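Local coordinates for 52 protein (Murid herpesvirus 4, PDB 2OA5) that is an abundant tegument protein of a gammaherpesvirus, probably serving as a structural component of the virion layer between capsid and envelope, at residues R58-V63 and V96-E101; R66-K71 and L92-D97. All coordinates share one frame; numbering follows the deposited sequence.

Contact 1 (R58-V63 and V96-E101); sequences RALGAV and VDVSME
Leu-60 and Met-100, a selenomethionine, cross at about a right angle, and this crossing closes one end of a contact whose side-chain pairs are all apolar. The selenium atom SE of Met-100 rests 4.0 Å from Leu-60 CG. Bends at chi2 (-79°) and chi3 fold the Met-100 chain instead of letting it run straight, which brings SE against the leucine branch. Leu-60 also reaches the main chain: its methyl CD2 lies 3.4 Å from Met-100 N and 3.5 Å from the carbonyl carbon of Ser-99, against the peptide that links these two residues.

One turn further along the helix, Val-63 and Val-98 slide past each other in opposite directions. Their CG1 methyls meet at 3.4 Å, closer than the usual van der Waals separation, making this a tight point between the two segments. Val-63 sends CG1 out opposite its backbone N (chi1 163°), with CG2 opposite the carbonyl carbon, which leaves CG1 facing Val-98. The other methyl of Val-98, CG2, approaches Leu-60 more loosely, 4.4 Å from its CB. Val-98 therefore meets two helix residues, Leu-60 and Val-63, about one turn apart, and no hydrogen bond joins the segments.

The local axes come within 7.9 Å at 138°, as the strand runs back obliquely over helix 46-76. That helix also meets the strand through Ala-64, against which Val-96 and Val-98 pack. Residues 96-99 pair in an antiparallel ladder with a strand of the second subunit, whose Val-72 and Leu-94 pack on Leu-60 and Val-98, respectively, so the contact is part of a core built jointly by two subunits.

Contact 2 (R66-K71 and L92-D97); sequences RKIEAK and LTLRVD
The peptide carbonyl of Arg-95 is met end-on by the ammonium group of Lys-71, with Lys-71 NZ 2.9 Å from Arg-95 O. The C=O...N angle of 172° places the donor nearly in line with the carbonyl. The flat guanidinium of Arg-95 is engaged outside the two segments, by Asp-97 of the second subunit. A water accepts a hydrogen bond from Arg-95 N (3.2 Å) and a weak one from Lys-71 NZ. A bend at chi3 (122°) turns the Lys-71 chain toward the carbonyl.

Two residues along the strand, the carbonyl of Asp-97 receives a weak bond from Lys-67, NZ to O 3.4 Å. The ammonium of Lys-67 has a stronger partner, the carboxylate of Glu-102, with which it forms a salt bridge. Carbons CD and CE of Lys-67 also lie close to the Asp-97 carbonyl, so the chain passes alongside it.

Below the lysine tips the contact is apolar. Ile-68 uses two branches: CG1 packs 3.7 Å from Val-96 CG2, the side chains crossing at about a right angle, while CG2 lies 3.9 Å from Leu-94 CD1. Both methyls of Leu-94 also touch CB of Lys-71, the aliphatic base of a chain whose charged end binds the strand.

Strand residues 93-97 pair in an antiparallel ladder with the second subunit, continuing the sheet across the interface. Lysines one helical turn apart reach carbonyls of alternate strand residues, one firmly and one weakly. The Asp-97 carboxylate, in a long, weak ion pair with Arg-95 of the second subunit, has OD2 6.4 Å from Lys-67 NZ and may add a mild attraction, so that polar bonds at the partly exposed border reinforce a hydrophobic interior.

Overall arrangement
Both contacts join helix 46-76 to strand 93-99, and their centres lie 12 Å apart. Along the helix, segment 58-63 of contact 1 precedes segment 66-71 of contact 2; along the strand the order is reversed, with 92-97 leading into 96-101 and Val-96 and Asp-97 common to both. This follows from the roughly antiparallel run of the strand, which returns over the helix after helix 82-90. Contact 1 is buried and nearer the centre of the chain, whereas contact 2 is partly buried. In both, the strand pairs with that of the second subunit, so helix-to-strand packing within the chain and assembly of the subunits are probably coupled.

Contact 1 (R58-V63 and V96-E101)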
ATOM      1  N   ARG B  58      -7.486   6.435 -12.822  1.00 34.89           N
ATOM      2  CA  ARG B  58      -7.350   5.294 -13.723  1.00 36.73           C
ATOM      3  C   ARG B  58      -6.472   5.639 -14.912  1.00 37.65           C
ATOM      4  O   ARG B  58      -5.733   4.791 -15.415  1.00 37.06           O
ATOM      5  CB  ARG B  58      -8.718   4.832 -14.209  1.00 38.42           C
ATOM      6  CG  ARG B  58      -9.559   4.350 -13.072  1.00 42.06           C
ATOM      7  CD  ARG B  58     -10.875   3.776 -13.506  1.00 46.48           C
ATOM      8  NE  ARG B  58     -11.395   2.972 -12.410  1.00 50.00           N
ATOM      9  CZ  ARG B  58     -12.656   2.586 -12.288  1.00 52.62           C
ATOM     10  NH1 ARG B  58     -13.550   2.933 -13.207  1.00 51.82           N
ATOM     11  NH2 ARG B  58     -13.020   1.863 -11.237  1.00 53.61           N
ATOM     12  N   ALA B  59      -6.549   6.887 -15.359  1.00 41.67           N
ATOM     13  CA  ALA B  59      -5.741   7.322 -16.493  1.00 42.70           C
ATOM     14  C   ALA B  59      -4.264   7.340 -16.118  1.00 41.81           C
ATOM     15  O   ALA B  59      -3.413   6.921 -16.897  1.00 42.49           O
ATOM     16  CB  ALA B  59      -6.188   8.706 -16.961  1.00 43.10           C
ATOM     17  N   LEU B  60      -3.957   7.832 -14.924  1.00 38.52           N
ATOM     18  CA  LEU B  60      -2.573   7.878 -14.476  1.00 36.56           C
ATOM     19  C   LEU B  60      -2.091   6.451 -14.239  1.00 35.58           C
ATOM     20  O   LEU B  60      -0.932   6.131 -14.493  1.00 34.27           O
ATOM     21  CB  LEU B  60      -2.459   8.700 -13.193  1.00 42.02           C
ATOM     22  CG  LEU B  60      -2.779  10.195 -13.309  1.00 45.86           C
ATOM     23  CD1 LEU B  60      -2.814  10.827 -11.929  1.00 44.47           C
ATOM     24  CD2 LEU B  60      -1.734  10.880 -14.184  1.00 45.23           C
ATOM     25  N   GLY B  61      -2.991   5.601 -13.753  1.00 32.69           N
ATOM     26  CA  GLY B  61      -2.626   4.212 -13.508  1.00 31.98           C
ATOM     27  C   GLY B  61      -2.158   3.541 -14.784  1.00 31.52           C
ATOM     28  O   GLY B  61      -1.135   2.851 -14.806  1.00 30.44           O
ATOM     29  N   ALA B  62      -2.902   3.756 -15.863  1.00 31.27           N
ATOM     30  CA  ALA B  62      -2.559   3.171 -17.150  1.00 35.96           C
ATOM     31  C   ALA B  62      -1.178   3.634 -17.633  1.00 36.95           C
ATOM     32  O   ALA B  62      -0.445   2.873 -18.265  1.00 36.18           O
ATOM     33  CB  ALA B  62      -3.634   3.516 -18.185  1.00 36.85           C
ATOM     34  N   VAL B  63      -0.822   4.881 -17.334  1.00 41.34           N
ATOM     35  CA  VAL B  63       0.485   5.398 -17.733  1.00 41.54           C
ATOM     36  C   VAL B  63       1.557   4.698 -16.906  1.00 40.68           C
ATOM     37  O   VAL B  63       2.579   4.252 -17.431  1.00 40.75           O
ATOM     38  CB  VAL B  63       0.580   6.928 -17.502  1.00 43.23           C
ATOM     39  CG1 VAL B  63       2.038   7.373 -17.523  1.00 43.54           C
ATOM     40  CG2 VAL B  63      -0.189   7.661 -18.578  1.00 43.43           C
ATOM     41  N   VAL B  96       8.335   5.266 -10.602  1.00 49.90           N
ATOM     42  CA  VAL B  96       7.609   5.720 -11.775  1.00 51.00           C
ATOM     43  C   VAL B  96       6.993   7.099 -11.596  1.00 50.94           C
ATOM     44  O   VAL B  96       6.403   7.411 -10.560  1.00 48.95           O
ATOM     45  CB  VAL B  96       6.503   4.690 -12.120  1.00 55.34           C
ATOM     46  CG1 VAL B  96       5.436   5.314 -12.993  1.00 56.98           C
ATOM     47  CG2 VAL B  96       7.123   3.499 -12.827  1.00 58.48           C
ATOM     48  N   ASP B  97       7.151   7.932 -12.624  1.00 52.35           N
ATOM     49  CA  ASP B  97       6.601   9.274 -12.627  1.00 52.52           C
ATOM     50  C   ASP B  97       5.455   9.277 -13.623  1.00 49.47           C
ATOM     51  O   ASP B  97       5.540   8.638 -14.672  1.00 51.58           O
ATOM     52  CB  ASP B  97       7.661  10.289 -13.050  1.00 60.82           C
ATOM     53  CG  ASP B  97       8.779  10.427 -12.039  1.00 64.63           C
ATOM     54  OD1 ASP B  97       8.487  10.718 -10.857  1.00 67.51           O
ATOM     55  OD2 ASP B  97       9.952  10.252 -12.427  1.00 66.93           O
ATOM     56  N   VAL B  98       4.382   9.988 -13.305  1.00 40.06           N
ATOM     57  CA  VAL B  98       3.238  10.036 -14.195  1.00 38.96           C
ATOM     58  C   VAL B  98       2.509  11.366 -14.117  1.00 38.55           C
ATOM     59  O   VAL B  98       2.387  11.962 -13.047  1.00 38.04           O
ATOM     60  CB  VAL B  98       2.249   8.888 -13.882  1.00 45.97           C
ATOM     61  CG1 VAL B  98       2.888   7.548 -14.221  1.00 45.60           C
ATOM     62  CG2 VAL B  98       1.858   8.919 -12.412  1.00 43.10           C
ATOM     63  N   SER B  99       2.040  11.825 -15.271  1.00 38.08           N
ATOM     64  CA  SER B  99       1.316  13.078 -15.387  1.00 41.19           C
ATOM     65  C   SER B  99       0.195  12.852 -16.381  1.00 42.80           C
ATOM     66  O   SER B  99       0.347  12.068 -17.317  1.00 42.07           O
ATOM     67  CB  SER B  99       2.246  14.176 -15.912  1.00 51.14           C
ATOM     68  OG  SER B  99       3.400  14.305 -15.102  1.00 54.45           O
HETATM   69  N   MSE B 100      -0.929  13.533 -16.168  1.00 50.64           N
HETATM   70  CA  MSE B 100      -2.087  13.421 -17.051  1.00 55.44           C
HETATM   71  C   MSE B 100      -1.678  13.701 -18.505  1.00 56.94           C
HETATM   72  O   MSE B 100      -2.307  13.195 -19.437  1.00 56.54           O
HETATM   73  CB  MSE B 100      -3.178  14.425 -16.641  1.00 65.64           C
HETATM   74  CG  MSE B 100      -3.811  14.239 -15.260  1.00 70.80           C
HETATM   75 SE   MSE B 100      -5.130  12.854 -15.232  1.00 80.25          SE
HETATM   76  CE  MSE B 100      -6.756  13.857 -15.256  1.00 77.51           C
ATOM     77  N   GLU B 101      -0.632  14.507 -18.689  1.00 60.23           N
ATOM     78  CA  GLU B 101      -0.150  14.862 -20.029  1.00 61.37           C
ATOM     79  C   GLU B 101       0.244  13.647 -20.845  1.00 62.17           C
ATOM     80  O   GLU B 101       0.000  13.586 -22.044  1.00 63.19           O
ATOM     81  CB  GLU B 101       1.063  15.788 -19.947  1.00 57.80           C
ATOM     82  CG  GLU B 101       0.754  17.258 -19.970  1.00 57.76           C
ATOM     83  CD  GLU B 101       2.017  18.093 -20.030  1.00 58.33           C
ATOM     84  OE1 GLU B 101       2.748  18.014 -21.040  1.00 56.70           O
ATOM     85  OE2 GLU B 101       2.278  18.826 -19.061  1.00 61.44           O
TER

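Contact 2 (R66-K71 and L92-D97)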
ATOM      1  N   ARG B  66       2.165   1.181 -18.129  1.00 43.47           N
ATOM      2  CA  ARG B  66       2.958   1.126 -19.357  1.00 45.39           C
ATOM      3  C   ARG B  66       4.441   1.155 -18.988  1.00 43.30           C
ATOM      4  O   ARG B  66       5.220   0.292 -19.390  1.00 41.75           O
ATOM      5  CB  ARG B  66       2.622   2.336 -20.240  1.00 55.21           C
ATOM      6  CG  ARG B  66       3.693   2.723 -21.268  1.00 61.77           C
ATOM      7  CD  ARG B  66       3.685   4.234 -21.510  1.00 66.99           C
ATOM      8  NE  ARG B  66       2.356   4.717 -21.883  1.00 69.97           N
ATOM      9  CZ  ARG B  66       2.022   5.999 -21.990  1.00 71.08           C
ATOM     10  NH1 ARG B  66       2.920   6.948 -21.754  1.00 72.36           N
ATOM     11  NH2 ARG B  66       0.786   6.338 -22.334  1.00 71.64           N
ATOM     12  N   LYS B  67       4.803   2.164 -18.203  1.00 43.03           N
ATOM     13  CA  LYS B  67       6.174   2.376 -17.761  1.00 41.30           C
ATOM     14  C   LYS B  67       6.733   1.235 -16.919  1.00 38.59           C
ATOM     15  O   LYS B  67       7.893   0.852 -17.064  1.00 38.65           O
ATOM     16  CB  LYS B  67       6.261   3.692 -16.970  1.00 44.63           C
ATOM     17  CG  LYS B  67       5.787   4.918 -17.740  1.00 44.26           C
ATOM     18  CD  LYS B  67       6.148   6.208 -17.010  1.00 47.16           C
ATOM     19  CE  LYS B  67       5.857   7.425 -17.877  1.00 48.82           C
ATOM     20  NZ  LYS B  67       6.940   8.446 -17.774  1.00 48.60           N
ATOM     21  N   ILE B  68       5.909   0.700 -16.024  1.00 31.35           N
ATOM     22  CA  ILE B  68       6.331  -0.396 -15.164  1.00 30.33           C
ATOM     23  C   ILE B  68       6.705  -1.637 -15.977  1.00 30.67           C
ATOM     24  O   ILE B  68       7.741  -2.256 -15.746  1.00 37.52           O
ATOM     25  CB  ILE B  68       5.216  -0.746 -14.152  1.00 28.06           C
ATOM     26  CG1 ILE B  68       5.223   0.286 -13.021  1.00 27.75           C
ATOM     27  CG2 ILE B  68       5.407  -2.156 -13.616  1.00 27.43           C
ATOM     28  CD1 ILE B  68       3.912   0.404 -12.275  1.00 28.16           C
ATOM     29  N   GLU B  69       5.852  -1.993 -16.925  1.00 31.51           N
ATOM     30  CA  GLU B  69       6.097  -3.151 -17.768  1.00 36.01           C
ATOM     31  C   GLU B  69       7.436  -3.014 -18.486  1.00 37.76           C
ATOM     32  O   GLU B  69       8.215  -3.966 -18.580  1.00 32.97           O
ATOM     33  CB  GLU B  69       4.986  -3.265 -18.803  1.00 44.12           C
ATOM     34  CG  GLU B  69       4.948  -4.589 -19.528  1.00 51.35           C
ATOM     35  CD  GLU B  69       3.896  -4.599 -20.608  1.00 54.29           C
ATOM     36  OE1 GLU B  69       2.814  -4.010 -20.390  1.00 59.85           O
ATOM     37  OE2 GLU B  69       4.141  -5.198 -21.672  1.00 57.16           O
ATOM     38  N   ALA B  70       7.681  -1.812 -19.004  1.00 43.72           N
ATOM     39  CA  ALA B  70       8.906  -1.510 -19.728  1.00 45.52           C
ATOM     40  C   ALA B  70      10.147  -1.809 -18.892  1.00 45.90           C
ATOM     41  O   ALA B  70      11.093  -2.435 -19.366  1.00 47.33           O
ATOM     42  CB  ALA B  70       8.898  -0.043 -20.158  1.00 46.27           C
ATOM     43  N   LYS B  71      10.131  -1.363 -17.640  1.00 43.65           N
ATOM     44  CA  LYS B  71      11.251  -1.566 -16.730  1.00 43.94           C
ATOM     45  C   LYS B  71      11.384  -3.020 -16.308  1.00 41.88           C
ATOM     46  O   LYS B  71      12.489  -3.517 -16.081  1.00 41.41           O
ATOM     47  CB  LYS B  71      11.082  -0.663 -15.505  1.00 52.35           C
ATOM     48  CG  LYS B  71      10.926   0.794 -15.893  1.00 57.71           C
ATOM     49  CD  LYS B  71      10.910   1.724 -14.705  1.00 61.16           C
ATOM     50  CE  LYS B  71      12.034   2.735 -14.843  1.00 64.64           C
ATOM     51  NZ  LYS B  71      11.768   3.992 -14.091  1.00 66.98           N
ATOM     52  N   LEU B  92      13.078  -6.546  -6.715  1.00 39.41           N
ATOM     53  CA  LEU B  92      12.793  -5.438  -7.614  1.00 38.30           C
ATOM     54  C   LEU B  92      12.021  -4.279  -6.989  1.00 38.17           C
ATOM     55  O   LEU B  92      11.015  -4.471  -6.293  1.00 36.57           O
ATOM     56  CB  LEU B  92      12.029  -5.940  -8.849  1.00 39.36           C
ATOM     57  CG  LEU B  92      11.715  -4.836  -9.865  1.00 38.57           C
ATOM     58  CD1 LEU B  92      13.019  -4.446 -10.542  1.00 41.53           C
ATOM     59  CD2 LEU B  92      10.710  -5.293 -10.904  1.00 34.27           C
ATOM     60  N   THR B  93      12.514  -3.072  -7.243  1.00 37.90           N
ATOM     61  CA  THR B  93      11.877  -1.850  -6.770  1.00 39.90           C
ATOM     62  C   THR B  93      12.002  -0.868  -7.926  1.00 41.14           C
ATOM     63  O   THR B  93      13.094  -0.638  -8.449  1.00 41.36           O
ATOM     64  CB  THR B  93      12.567  -1.289  -5.507  1.00 43.22           C
ATOM     65  OG1 THR B  93      12.540  -2.281  -4.472  1.00 45.27           O
ATOM     66  CG2 THR B  93      11.839  -0.032  -5.004  1.00 41.99           C
ATOM     67  N   LEU B  94      10.876  -0.313  -8.351  1.00 41.86           N
ATOM     68  CA  LEU B  94      10.886   0.618  -9.462  1.00 42.74           C
ATOM     69  C   LEU B  94      10.338   1.939  -9.012  1.00 44.13           C
ATOM     70  O   LEU B  94       9.581   2.016  -8.047  1.00 41.98           O
ATOM     71  CB  LEU B  94       9.975   0.137 -10.590  1.00 43.33           C
ATOM     72  CG  LEU B  94      10.041  -1.257 -11.202  1.00 44.53           C
ATOM     73  CD1 LEU B  94       9.007  -1.332 -12.318  1.00 43.69           C
ATOM     74  CD2 LEU B  94      11.430  -1.542 -11.746  1.00 45.83           C
ATOM     75  N   ARG B  95      10.732   2.999  -9.699  1.00 45.52           N
ATOM     76  CA  ARG B  95      10.144   4.275  -9.382  1.00 48.22           C
ATOM     77  C   ARG B  95       9.552   4.748 -10.688  1.00 47.29           C
ATOM     78  O   ARG B  95      10.165   4.622 -11.748  1.00 45.77           O
ATOM     79  CB  ARG B  95      11.139   5.286  -8.846  1.00 57.93           C
ATOM     80  CG  ARG B  95      10.385   6.443  -8.213  1.00 64.16           C
ATOM     81  CD  ARG B  95      11.271   7.616  -7.894  1.00 67.71           C
ATOM     82  NE  ARG B  95      11.947   7.503  -6.609  1.00 70.73           N
ATOM     83  CZ  ARG B  95      11.339   7.572  -5.426  1.00 71.63           C
ATOM     84  NH1 ARG B  95      10.026   7.748  -5.355  1.00 72.73           N
ATOM     85  NH2 ARG B  95      12.053   7.479  -4.314  1.00 71.34           N
ATOM     86  N   VAL B  96       8.335   5.266 -10.602  1.00 49.90           N
ATOM     87  CA  VAL B  96       7.609   5.720 -11.775  1.00 51.00           C
ATOM     88  C   VAL B  96       6.993   7.099 -11.596  1.00 50.94           C
ATOM     89  O   VAL B  96       6.403   7.411 -10.560  1.00 48.95           O
ATOM     90  CB  VAL B  96       6.503   4.690 -12.120  1.00 55.34           C
ATOM     91  CG1 VAL B  96       5.436   5.314 -12.993  1.00 56.98           C
ATOM     92  CG2 VAL B  96       7.123   3.499 -12.827  1.00 58.48           C
ATOM     93  N   ASP B  97       7.151   7.932 -12.624  1.00 52.35           N
ATOM     94  CA  ASP B  97       6.601   9.274 -12.627  1.00 52.52           C
ATOM     95  C   ASP B  97       5.455   9.277 -13.623  1.00 49.47           C
ATOM     96  O   ASP B  97       5.540   8.638 -14.672  1.00 51.58           O
ATOM     97  CB  ASP B  97       7.661  10.289 -13.050  1.00 60.82           C
ATOM     98  CG  ASP B  97       8.779  10.427 -12.039  1.00 64.63           C
ATOM     99  OD1 ASP B  97       8.487  10.718 -10.857  1.00 67.51           O
ATOM    100  OD2 ASP B  97       9.952  10.252 -12.427  1.00 66.93           O
TER
HETATM  101  O   HOH W   1      13.391   2.440 -11.426  1.00 40.89           O